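Local structure of predicted acyltransferase with acyl-CoA N-acyltransferase domain (Escherichia coli, 4RS2) at residues 93-98 with 106-111; 31-36 with 67-72; 73-78 with 86-91. The protein binds coenzyme A and is probably a GNAT-family acyltransferase; when overproduced it suppresses the silencing of RNA targets by small RNAs. One frame throughout, in Å; residues are numbered along the deposited sequence.

Contact 1. Residues 93-98 with 106-111; sequences LAVDEK and RQLVYE. With COA (coenzyme A), chain C.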
loop_
_atom_site.group_PDB
_atom_site.type_symbol
_atom_site.label_atom_id
_atom_site.label_comp_id
_atom_site.label_asym_id
_atom_site.label_seq_id
_atom_site.Cartn_x
_atom_site.Cartn_y
_atom_site.Cartn_z
ATOM N N LEU A 93 -0.586 1.032 -4.865
ATOM C CA LEU A 93 -1.280 -0.216 -5.089
ATOM C C LEU A 93 -1.633 -0.248 -6.547
ATOM O O LEU A 93 -2.326 0.642 -7.048
ATOM C CB LEU A 93 -2.556 -0.302 -4.248
ATOM C CG LEU A 93 -3.458 -1.505 -4.532
ATOM C CD1 LEU A 93 -2.718 -2.778 -4.193
ATOM C CD2 LEU A 93 -4.769 -1.404 -3.744
ATOM N N ALA A 94 -1.168 -1.269 -7.253
ATOM C CA ALA A 94 -1.395 -1.349 -8.678
ATOM C C ALA A 94 -1.526 -2.761 -9.184
ATOM O O ALA A 94 -0.817 -3.648 -8.739
ATOM C CB ALA A 94 -0.275 -0.651 -9.420
ATOM N N VAL A 95 -2.459 -2.931 -10.112
ATOM C CA VAL A 95 -2.582 -4.190 -10.833
ATOM C C VAL A 95 -2.575 -3.878 -12.329
ATOM O O VAL A 95 -3.255 -2.942 -12.790
ATOM C CB VAL A 95 -3.855 -4.938 -10.414
ATOM C CG1 VAL A 95 -4.104 -6.130 -11.320
ATOM C CG2 VAL A 95 -3.778 -5.339 -8.949
ATOM N N ASP A 96 -1.768 -4.649 -13.072
ATOM C CA ASP A 96 -1.664 -4.475 -14.523
ATOM C C ASP A 96 -3.053 -4.571 -15.153
ATOM O O ASP A 96 -3.817 -5.430 -14.803
ATOM C CB ASP A 96 -0.740 -5.530 -15.105
ATOM C CG ASP A 96 -0.414 -5.284 -16.570
ATOM O OD1 ASP A 96 -1.337 -5.186 -17.413
ATOM O OD2 ASP A 96 0.787 -5.269 -16.932
ATOM N N GLU A 97 -3.340 -3.664 -16.071
ATOM C CA GLU A 97 -4.654 -3.609 -16.716
ATOM C C GLU A 97 -5.074 -4.994 -17.259
ATOM O O GLU A 97 -6.262 -5.330 -17.232
ATOM C CB GLU A 97 -4.659 -2.510 -17.801
ATOM C CG GLU A 97 -6.050 -2.137 -18.289
ATOM C CD GLU A 97 -6.104 -0.805 -19.033
ATOM O OE1 GLU A 97 -5.140 0.007 -18.956
ATOM O OE2 GLU A 97 -7.133 -0.561 -19.711
ATOM N N LYS A 98 -4.123 -5.813 -17.715
ATOM C CA LYS A 98 -4.438 -7.185 -18.217
ATOM C C LYS A 98 -4.988 -8.162 -17.176
ATOM O O LYS A 98 -5.551 -9.233 -17.533
ATOM C CB LYS A 98 -3.196 -7.848 -18.797
ATOM C CG LYS A 98 -2.514 -7.078 -19.925
ATOM C CD LYS A 98 -1.342 -7.856 -20.510
ATOM C CE LYS A 98 -0.515 -7.035 -21.502
ATOM N NZ LYS A 98 -1.182 -6.333 -22.645
ATOM N N ARG A 106 -7.265 -7.001 -3.906
ATOM C CA ARG A 106 -7.768 -7.512 -2.648
ATOM C C ARG A 106 -6.768 -8.435 -1.971
ATOM O O ARG A 106 -6.492 -8.304 -0.778
ATOM C CB ARG A 106 -9.087 -8.248 -2.850
ATOM C CG ARG A 106 -9.661 -8.854 -1.579
ATOM C CD ARG A 106 -11.074 -9.363 -1.835
ATOM N NE ARG A 106 -12.082 -8.314 -1.841
ATOM C CZ ARG A 106 -12.587 -7.774 -0.740
ATOM N NH1 ARG A 106 -12.178 -8.175 0.455
ATOM N NH2 ARG A 106 -13.501 -6.831 -0.813
ATOM N N GLN A 107 -6.235 -9.384 -2.735
ATOM C CA GLN A 107 -5.235 -10.320 -2.202
ATOM C C GLN A 107 -3.945 -9.643 -1.753
ATOM O O GLN A 107 -3.392 -10.009 -0.727
ATOM C CB GLN A 107 -4.928 -11.395 -3.232
ATOM C CG GLN A 107 -6.115 -12.306 -3.472
ATOM C CD GLN A 107 -6.002 -13.183 -4.713
ATOM O OE1 GLN A 107 -5.284 -12.872 -5.673
ATOM N NE2 GLN A 107 -6.761 -14.267 -4.717
ATOM N N LEU A 108 -3.443 -8.702 -2.541
ATOM C CA LEU A 108 -2.218 -8.009 -2.168
ATOM C C LEU A 108 -2.391 -7.227 -0.867
ATOM O O LEU A 108 -1.524 -7.249 0.026
ATOM C CB LEU A 108 -1.825 -7.047 -3.289
ATOM C CG LEU A 108 -1.199 -7.669 -4.529
ATOM C CD1 LEU A 108 -1.214 -6.715 -5.693
ATOM C CD2 LEU A 108 0.222 -8.057 -4.202
ATOM N N VAL A 109 -3.509 -6.546 -0.742
ATOM C CA VAL A 109 -3.748 -5.800 0.480
ATOM C C VAL A 109 -3.916 -6.759 1.668
ATOM O O VAL A 109 -3.338 -6.553 2.752
ATOM C CB VAL A 109 -4.989 -4.891 0.324
ATOM C CG1 VAL A 109 -5.328 -4.173 1.636
ATOM C CG2 VAL A 109 -4.735 -3.895 -0.792
ATOM N N TYR A 110 -4.686 -7.818 1.480
ATOM C CA TYR A 110 -4.908 -8.758 2.579
ATOM C C TYR A 110 -3.596 -9.364 3.059
ATOM O O TYR A 110 -3.326 -9.412 4.253
ATOM C CB TYR A 110 -5.889 -9.901 2.203
ATOM C CG TYR A 110 -6.134 -10.811 3.386
ATOM C CD1 TYR A 110 -7.101 -10.508 4.318
ATOM C CD2 TYR A 110 -5.377 -11.946 3.582
ATOM C CE1 TYR A 110 -7.308 -11.304 5.439
ATOM C CE2 TYR A 110 -5.584 -12.761 4.686
ATOM C CZ TYR A 110 -6.557 -12.431 5.611
ATOM O OH TYR A 110 -6.791 -13.243 6.726
ATOM N N GLU A 111 -2.791 -9.852 2.113
ATOM C CA GLU A 111 -1.522 -10.490 2.463
ATOM C C GLU A 111 -0.570 -9.471 3.064
ATOM O O GLU A 111 0.179 -9.790 3.979
ATOM C CB GLU A 111 -0.864 -11.212 1.271
ATOM C CG GLU A 111 0.492 -11.815 1.640
ATOM C CD GLU A 111 1.015 -12.877 0.672
ATOM O OE1 GLU A 111 0.232 -13.445 -0.135
ATOM O OE2 GLU A 111 2.234 -13.164 0.745
HETATM N N1A COA C . -13.201 1.985 -7.264
HETATM C C2A COA C . -13.884 1.232 -6.367
HETATM N N3A COA C . -13.713 -0.097 -6.253
HETATM C C4A COA C . -12.798 -0.726 -7.040
HETATM C C5A COA C . -12.028 0.018 -8.025
HETATM C C6A COA C . -12.273 1.459 -8.096
HETATM N N6A COA C . -11.563 2.189 -8.986
HETATM N N7A COA C . -11.232 -0.855 -8.658
HETATM C C8A COA C . -11.472 -2.069 -8.118
HETATM N N9A COA C . -12.419 -1.995 -7.193
HETATM C C1B COA C . -12.920 -3.095 -6.367
HETATM C C2B COA C . -13.348 -4.340 -7.120
HETATM O O2B COA C . -14.639 -4.189 -7.729
HETATM C C3B COA C . -13.299 -5.365 -6.021
HETATM O O3B COA C . -14.453 -5.230 -5.182
HETATM P P3B COA C . -14.878 -6.364 -4.106
HETATM O O7A COA C . -13.730 -7.343 -3.968
HETATM O O8A COA C . -15.251 -5.655 -2.864
HETATM O O9A COA C . -16.078 -6.987 -4.734
HETATM C C4B COA C . -12.079 -4.928 -5.212
HETATM O O4B COA C . -11.829 -3.557 -5.556
HETATM C C5B COA C . -10.846 -5.761 -5.499
HETATM O O5B COA C . -10.642 -5.845 -6.914
HETATM P P1A COA C . -9.368 -6.550 -7.594
HETATM O O1A COA C . -9.803 -7.349 -8.786
HETATM O O2A COA C . -8.562 -7.155 -6.483
HETATM O O3A COA C . -8.529 -5.271 -8.128
HETATM P P2A COA C . -8.415 -4.669 -9.609
HETATM O O4A COA C . -7.782 -5.615 -10.544
HETATM O O5A COA C . -9.744 -4.101 -10.071
HETATM O O6A COA C . -7.351 -3.498 -9.309
HETATM C CBP COA C . -6.624 -1.228 -8.878
HETATM C CCP COA C . -7.724 -2.258 -8.706
HETATM C CDP COA C . -7.049 0.106 -8.278
HETATM C CEP COA C . -5.416 -1.763 -8.129
HETATM C CAP COA C . -6.345 -1.100 -10.388
HETATM O OAP COA C . -7.523 -0.651 -11.095
HETATM C C9P COA C . -5.182 -0.202 -10.733
HETATM O O9P COA C . -4.005 -0.595 -10.678
HETATM N N8P COA C . -5.513 1.014 -11.168
HETATM C C7P COA C . -4.508 1.954 -11.631
HETATM C C6P COA C . -3.902 2.695 -10.459
HETATM C C5P COA C . -4.948 3.590 -9.842
HETATM O O5P COA C . -5.503 3.281 -8.804
HETATM N N4P COA C . -5.208 4.718 -10.490
HETATM C C3P COA C . -6.091 5.739 -9.958
HETATM C C2P COA C . -5.400 7.102 -9.994
HETATM S S1P COA C . -5.769 8.051 -8.494
#

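Contact 2. Residues 31-36 with 67-72; sequences DALLRR and GQVIGY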
loop_
_atom_site.group_PDB
_atom_site.type_symbol
_atom_site.label_atom_id
_atom_site.label_comp_id
_atom_site.label_asym_id
_atom_site.label_seq_id
_atom_site.Cartn_x
_atom_site.Cartn_y
_atom_site.Cartn_z
ATOM N N ASP A 31 8.902 -0.929 -11.551
ATOM C CA ASP A 31 8.942 0.417 -12.107
ATOM C C ASP A 31 8.109 0.529 -13.346
ATOM O O ASP A 31 7.364 1.527 -13.510
ATOM C CB ASP A 31 10.379 0.852 -12.391
ATOM C CG ASP A 31 10.514 2.350 -12.666
ATOM O OD1 ASP A 31 10.639 3.117 -11.695
ATOM O OD2 ASP A 31 10.541 2.754 -13.840
ATOM N N ALA A 32 8.155 -0.497 -14.204
ATOM C CA ALA A 32 7.442 -0.465 -15.458
ATOM C C ALA A 32 5.961 -0.548 -15.188
ATOM O O ALA A 32 5.179 0.150 -15.830
ATOM C CB ALA A 32 7.907 -1.579 -16.382
ATOM N N LEU A 33 5.570 -1.413 -14.257
ATOM C CA LEU A 33 4.162 -1.494 -13.873
ATOM C C LEU A 33 3.615 -0.161 -13.350
ATOM O O LEU A 33 2.502 0.268 -13.712
ATOM C CB LEU A 33 3.970 -2.561 -12.802
ATOM C CG LEU A 33 2.570 -2.668 -12.225
ATOM C CD1 LEU A 33 1.538 -3.177 -13.237
ATOM C CD2 LEU A 33 2.658 -3.581 -11.024
ATOM N N LEU A 34 4.398 0.506 -12.500
ATOM C CA LEU A 34 3.939 1.764 -11.913
ATOM C C LEU A 34 3.860 2.866 -12.953
ATOM O O LEU A 34 2.922 3.673 -12.933
ATOM C CB LEU A 34 4.843 2.173 -10.723
ATOM C CG LEU A 34 4.766 1.167 -9.544
ATOM C CD1 LEU A 34 5.748 1.542 -8.464
ATOM C CD2 LEU A 34 3.370 1.053 -8.993
ATOM N N ARG A 35 4.795 2.897 -13.885
ATOM C CA ARG A 35 4.750 3.928 -14.922
ATOM C C ARG A 35 3.595 3.780 -15.877
ATOM O O ARG A 35 3.050 4.785 -16.374
ATOM C CB ARG A 35 6.051 3.943 -15.705
ATOM C CG ARG A 35 7.212 4.467 -14.902
ATOM C CD ARG A 35 8.510 4.567 -15.683
ATOM N NE ARG A 35 9.547 5.149 -14.838
ATOM C CZ ARG A 35 9.845 6.448 -14.777
ATOM N NH1 ARG A 35 9.245 7.327 -15.571
ATOM N NH2 ARG A 35 10.772 6.869 -13.925
ATOM N N ARG A 36 3.219 2.535 -16.136
ATOM C CA ARG A 36 2.134 2.270 -17.066
ATOM C C ARG A 36 0.753 2.322 -16.423
ATOM O O ARG A 36 -0.218 2.564 -17.122
ATOM C CB ARG A 36 2.354 0.962 -17.843
ATOM C CG ARG A 36 2.272 -0.344 -17.085
ATOM C CD ARG A 36 2.386 -1.524 -18.062
ATOM N NE ARG A 36 2.376 -2.812 -17.372
ATOM C CZ ARG A 36 3.456 -3.447 -16.903
ATOM N NH1 ARG A 36 4.671 -2.941 -17.055
ATOM N NH2 ARG A 36 3.321 -4.606 -16.291
ATOM N N GLY A 67 7.029 -14.989 -14.219
ATOM C CA GLY A 67 7.749 -14.188 -13.217
ATOM C C GLY A 67 7.674 -12.682 -13.447
ATOM O O GLY A 67 8.346 -11.911 -12.747
ATOM N N GLN A 68 6.877 -12.260 -14.429
ATOM C CA GLN A 68 6.691 -10.843 -14.717
ATOM C C GLN A 68 5.823 -10.234 -13.633
ATOM O O GLN A 68 4.815 -10.833 -13.233
ATOM C CB GLN A 68 5.985 -10.616 -16.051
ATOM C CG GLN A 68 5.801 -9.138 -16.402
ATOM C CD GLN A 68 4.907 -8.902 -17.616
ATOM O OE1 GLN A 68 4.085 -9.751 -17.983
ATOM N NE2 GLN A 68 5.043 -7.726 -18.227
ATOM N N VAL A 69 6.202 -9.038 -13.181
ATOM C CA VAL A 69 5.420 -8.318 -12.161
ATOM C C VAL A 69 4.151 -7.765 -12.772
ATOM O O VAL A 69 4.214 -6.936 -13.670
ATOM C CB VAL A 69 6.238 -7.172 -11.545
ATOM C CG1 VAL A 69 5.433 -6.413 -10.525
ATOM C CG2 VAL A 69 7.534 -7.735 -10.935
ATOM N N ILE A 70 3.003 -8.195 -12.245
ATOM C CA ILE A 70 1.692 -7.797 -12.727
ATOM C C ILE A 70 0.874 -7.117 -11.626
ATOM O O ILE A 70 -0.251 -6.664 -11.849
ATOM C CB ILE A 70 0.897 -9.038 -13.230
ATOM C CG1 ILE A 70 0.621 -10.073 -12.098
ATOM C CG2 ILE A 70 1.671 -9.759 -14.324
ATOM C CD1 ILE A 70 -0.402 -11.159 -12.389
ATOM N N GLY A 71 1.447 -7.024 -10.431
ATOM C CA GLY A 71 0.793 -6.321 -9.346
ATOM C C GLY A 71 1.766 -5.942 -8.269
ATOM O O GLY A 71 2.798 -6.596 -8.105
ATOM N N TYR A 72 1.421 -4.924 -7.500
ATOM C CA TYR A 72 2.315 -4.439 -6.490
ATOM C C TYR A 72 1.623 -3.685 -5.410
ATOM O O TYR A 72 0.660 -2.944 -5.687
ATOM C CB TYR A 72 3.339 -3.502 -7.124
ATOM C CG TYR A 72 4.467 -3.049 -6.187
ATOM C CD1 TYR A 72 5.390 -3.927 -5.690
ATOM C CD2 TYR A 72 4.611 -1.725 -5.849
ATOM C CE1 TYR A 72 6.418 -3.501 -4.864
ATOM C CE2 TYR A 72 5.659 -1.297 -5.059
ATOM C CZ TYR A 72 6.546 -2.179 -4.553
ATOM O OH TYR A 72 7.592 -1.713 -3.737
HETATM O O HOH W 1 5.943 -5.144 -15.035
#

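Contact 3. Residues 73-78 with 86-91; sequences VAFSPV and QWVGMA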
loop_
_atom_site.group_PDB
_atom_site.type_symbol
_atom_site.label_atom_id
_atom_site.label_comp_id
_atom_site.label_asym_id
_atom_site.label_seq_id
_atom_site.Cartn_x
_atom_site.Cartn_y
_atom_site.Cartn_z
ATOM N N VAL A 73 2.115 -3.845 -4.185
ATOM C CA VAL A 73 1.685 -2.983 -3.064
ATOM C C VAL A 73 2.884 -2.738 -2.177
ATOM O O VAL A 73 3.744 -3.623 -2.029
ATOM C CB VAL A 73 0.505 -3.530 -2.246
ATOM C CG1 VAL A 73 0.880 -4.841 -1.539
ATOM C CG2 VAL A 73 -0.010 -2.456 -1.272
ATOM N N ALA A 74 3.001 -1.499 -1.678
ATOM C CA ALA A 74 4.105 -1.130 -0.820
ATOM C C ALA A 74 3.628 -0.402 0.438
ATOM O O ALA A 74 2.525 0.165 0.522
ATOM C CB ALA A 74 5.102 -0.255 -1.560
ATOM N N PHE A 75 4.506 -0.445 1.430
ATOM C CA PHE A 75 4.263 0.131 2.733
ATOM C C PHE A 75 5.523 0.850 3.161
ATOM O O PHE A 75 6.630 0.368 2.889
ATOM C CB PHE A 75 3.957 -0.980 3.747
ATOM C CG PHE A 75 2.756 -1.808 3.383
ATOM C CD1 PHE A 75 1.479 -1.439 3.793
ATOM C CD2 PHE A 75 2.911 -2.966 2.637
ATOM C CE1 PHE A 75 0.396 -2.220 3.481
ATOM C CE2 PHE A 75 1.795 -3.729 2.300
ATOM C CZ PHE A 75 0.543 -3.331 2.710
ATOM N N SER A 76 5.352 1.967 3.860
ATOM C CA SER A 76 6.481 2.759 4.354
ATOM C C SER A 76 6.135 3.256 5.749
ATOM O O SER A 76 4.947 3.296 6.083
ATOM C CB SER A 76 6.760 3.909 3.389
ATOM O OG SER A 76 5.617 4.672 3.182
ATOM N N PRO A 77 7.133 3.630 6.557
ATOM C CA PRO A 77 6.818 3.994 7.942
ATOM C C PRO A 77 6.110 5.316 8.064
ATOM O O PRO A 77 6.380 6.238 7.298
ATOM C CB PRO A 77 8.184 4.088 8.620
ATOM C CG PRO A 77 9.120 4.367 7.498
ATOM C CD PRO A 77 8.554 3.799 6.239
ATOM N N VAL A 78 5.189 5.410 9.022
ATOM C CA VAL A 78 4.545 6.702 9.326
ATOM C C VAL A 78 4.672 6.894 10.831
ATOM O O VAL A 78 4.750 5.902 11.564
ATOM C CB VAL A 78 3.063 6.779 8.893
ATOM C CG1 VAL A 78 2.951 6.532 7.398
ATOM C CG2 VAL A 78 2.176 5.811 9.674
ATOM N N GLN A 86 4.861 1.766 15.347
ATOM C CA GLN A 86 4.849 0.604 14.471
ATOM C C GLN A 86 3.640 0.658 13.534
ATOM O O GLN A 86 2.942 -0.317 13.352
ATOM C CB GLN A 86 4.881 -0.699 15.284
ATOM C CG GLN A 86 6.051 -0.752 16.257
ATOM C CD GLN A 86 7.389 -0.768 15.544
ATOM O OE1 GLN A 86 7.586 -1.526 14.593
ATOM N NE2 GLN A 86 8.325 0.053 16.011
ATOM N N TRP A 87 3.424 1.840 12.968
ATOM C CA TRP A 87 2.418 2.054 11.942
ATOM C C TRP A 87 3.100 2.245 10.581
ATOM O O TRP A 87 4.245 2.709 10.505
ATOM C CB TRP A 87 1.579 3.304 12.221
ATOM C CG TRP A 87 0.606 3.207 13.320
ATOM C CD1 TRP A 87 0.680 2.424 14.443
ATOM C CD2 TRP A 87 -0.569 4.014 13.466
ATOM N NE1 TRP A 87 -0.400 2.670 15.258
ATOM C CE2 TRP A 87 -1.190 3.632 14.682
ATOM C CE3 TRP A 87 -1.181 4.971 12.668
ATOM C CZ2 TRP A 87 -2.390 4.197 15.117
ATOM C CZ3 TRP A 87 -2.406 5.528 13.089
ATOM C CH2 TRP A 87 -2.986 5.138 14.311
ATOM N N VAL A 88 2.362 1.920 9.527
ATOM C CA VAL A 88 2.846 2.110 8.151
ATOM C C VAL A 88 1.752 2.716 7.299
ATOM O O VAL A 88 0.570 2.639 7.655
ATOM C CB VAL A 88 3.304 0.805 7.496
ATOM C CG1 VAL A 88 4.539 0.260 8.190
ATOM C CG2 VAL A 88 2.150 -0.192 7.463
ATOM N N GLY A 89 2.172 3.358 6.204
ATOM C CA GLY A 89 1.280 3.894 5.193
ATOM C C GLY A 89 1.365 3.004 3.940
ATOM O O GLY A 89 2.463 2.637 3.498
ATOM N N MET A 90 0.219 2.627 3.388
ATOM C CA MET A 90 0.163 1.794 2.198
ATOM C C MET A 90 0.061 2.647 0.942
ATOM O O MET A 90 -0.828 3.477 0.840
ATOM C CB MET A 90 -1.058 0.872 2.299
ATOM C CG MET A 90 -1.185 -0.119 1.179
ATOM S SD MET A 90 -2.500 -1.309 1.499
ATOM C CE MET A 90 -3.927 -0.336 1.107
ATOM N N ALA A 91 0.991 2.460 0.009
ATOM C CA ALA A 91 1.033 3.178 -1.255
ATOM C C ALA A 91 2.318 2.837 -1.948
ATOM O O ALA A 91 3.351 2.718 -1.295
ATOM C CB ALA A 91 0.996 4.699 -1.045
HETATM O O HOH W 2 4.088 3.369 1.333
HETATM O O HOH W 3 5.123 4.090 13.569
#

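Contact 1. Residues 93-98 with 106-111
Leu93 and Val109 meet at the heart of a beta-alpha-beta unit that serves as the coenzyme A platform of the GNAT fold, strand 87-95 running against helix 104-118 with the two short axes 143° apart in direction. The direct packing is entirely apolar. Leu93 CD2 lies 3.9 Å from Val109 CG2, the two side chains crossing at about a right angle. Next to Val109 on the helix, Leu108 CD1 approaches Val95 CG2 at 4.4 Å, a looser touch.

The polar bonds go instead to the cofactor, which both segments hold. On the strand side, Val95 N donates to the pantetheine carbonyl O9P at 2.9 Å, nearly straight at 170°, consistent with the strand-like manner usual for pantetheine in GNAT enzymes. On the helix side, Arg106 N gives its hydrogen to the pyrophosphate oxygen O2A at 2.9 Å; Gly101 and Gly103 supply further backbone N-H groups from the loop before it. This is the Arg-x-x-Gly-x-Gly/Ala pyrophosphate-binding signature of the family, set at the start of a helix whose dipole would be expected to steady the negative charge.

Beyond the strand the chain turns away through an Asx turn, in which Asp96 OD1, by its anti lone pair, accepts from Lys98 N at 2.9 Å.

The side chain of Arg106 carries the grip further, to the 3'-phosphate. A bend at chi3 (-79°) turns the guanidinium so that the phosphorus lies in its plane, at the edge. Arg106 NE reaches O7A at 2.9 Å. Arg106 NH2 bonds to the backbone carbonyl of Arg135 and also meets phosphate oxygen O8A at 2.9 Å.

Contact 2. Residues 31-36 with 67-72
Arg36 NH2, in one of the two conformers of this side chain, is gripped from more than one direction: it donates to a water at 3.0 Å, and that water donates to Val69 O at 2.8 Å, joining helix 27-37 to strand 69-80, while Asp96 pairs with the same nitrogen in a salt bridge. Val69 O itself lies at the edge of the guanidinium, near its plane. The side chain starts in the crowded position between backbone N and carbonyl carbon (chi1 69°), which folds it back until Leu33 CA sits over one guanidinium face.

Beneath these polar groups, Leu33 presses its CD2 methyl onto the strand, 3.7 Å from Gly71 N. The same methyl touches Val69 CG1 and Tyr72 CB, each at 4.0 Å. It lands on a classic beta bulge, where Ile70 and Gly71 both face Ala62. Leu34 reaches less closely, its CD1 lying 4.3 Å from Tyr72 CD2, and the hydroxyl of Tyr72 bonds to Glu22.

The chemistry implies a division of labour in this flank of the GNAT sheet: leucine methyls fill the buried interior, while a hydrated, charge-paired arginine lies on the solvent side.

Contact 3. Residues 73-78 with 86-91
Phe75 and Met90 lie side by side and point the same way, two neighbours on one face of the sheet. The methionine stem runs along the ring, with Met90 CG 3.5 Å from Phe75 CE1. Its sulfur follows: SD of Met90 stands 4.6 Å from the centroid of the Phe75 ring and 58° off the ring normal, an oblique Met-aromatic contact. Extension over the first two torsions (chi1 -176°) is what carries the thioether up alongside the ring. Val73 slants across Met90 and meets the same CG from a direction roughly at right angles to the ring carbon, CG2 of Val73 lying 3.6 Å from Met90 CG, and Val88 adds its own methyl, CG2 to Phe75 CD1 at 3.9 Å. Helix 104-118 roofs this face, with Leu113 and Leu116 on Phe75 and Leu108 on Val73.

The strands beneath these groups are antiparallel neighbours in the central sheet of the GNAT fold. Phe75 with Met90 is a non-hydrogen-bonded pair; Ser76 with Gly89, next along, is hydrogen-bonded, Gly89 N giving to Ser76 O at 2.8 Å and Ser76 N to Gly89 O at 3.0 Å. Nearer the cofactor end Ala74 O receives the N-H of Ala91, while the backbone of Ala74 also bonds to that of Pro92, consistent with the bulge usual in the family in the strand corresponding to 87-95.

On the face carrying Ser76, Val78 leans across the partner strand. Its CG1 sits 3.5 Å from Gly89 N, where the bare glycine leaves the methyl room, and its CG2 meets Trp87 CB at 3.6 Å, the two side chains crossing obliquely while the indole leads off toward Val170 and Ala123. Ser76 OG donates to a water that in turn gives its hydrogens to Gly89 O and Ala91 O, tying the hydroxyl to the neighbouring strand.

How the contacts relate
All three contacts gather on the pair of neighbouring strands 69-80 and 87-95, and each is largely buried. Contact 3 lies nearest the centre of the chain and joins the strands directly, so backbone bonds run between its segments, alongside apolar packing on both faces. Contacts 1 and 2 fix helices 104-118 and 27-37 to the sheet by direct packing that is apolar in both; polar bonds in contact 1 run to coenzyme A, whereas contact 2 adds a water-mediated link on a hydrated, charged outer side. Contact 1 connects the others: Asp96 ties it to Arg36 and Ile70 of contact 2, and Leu93 rests on Val73 of contact 3. Contacts 2 and 3 merely adjoin along strand 69-80.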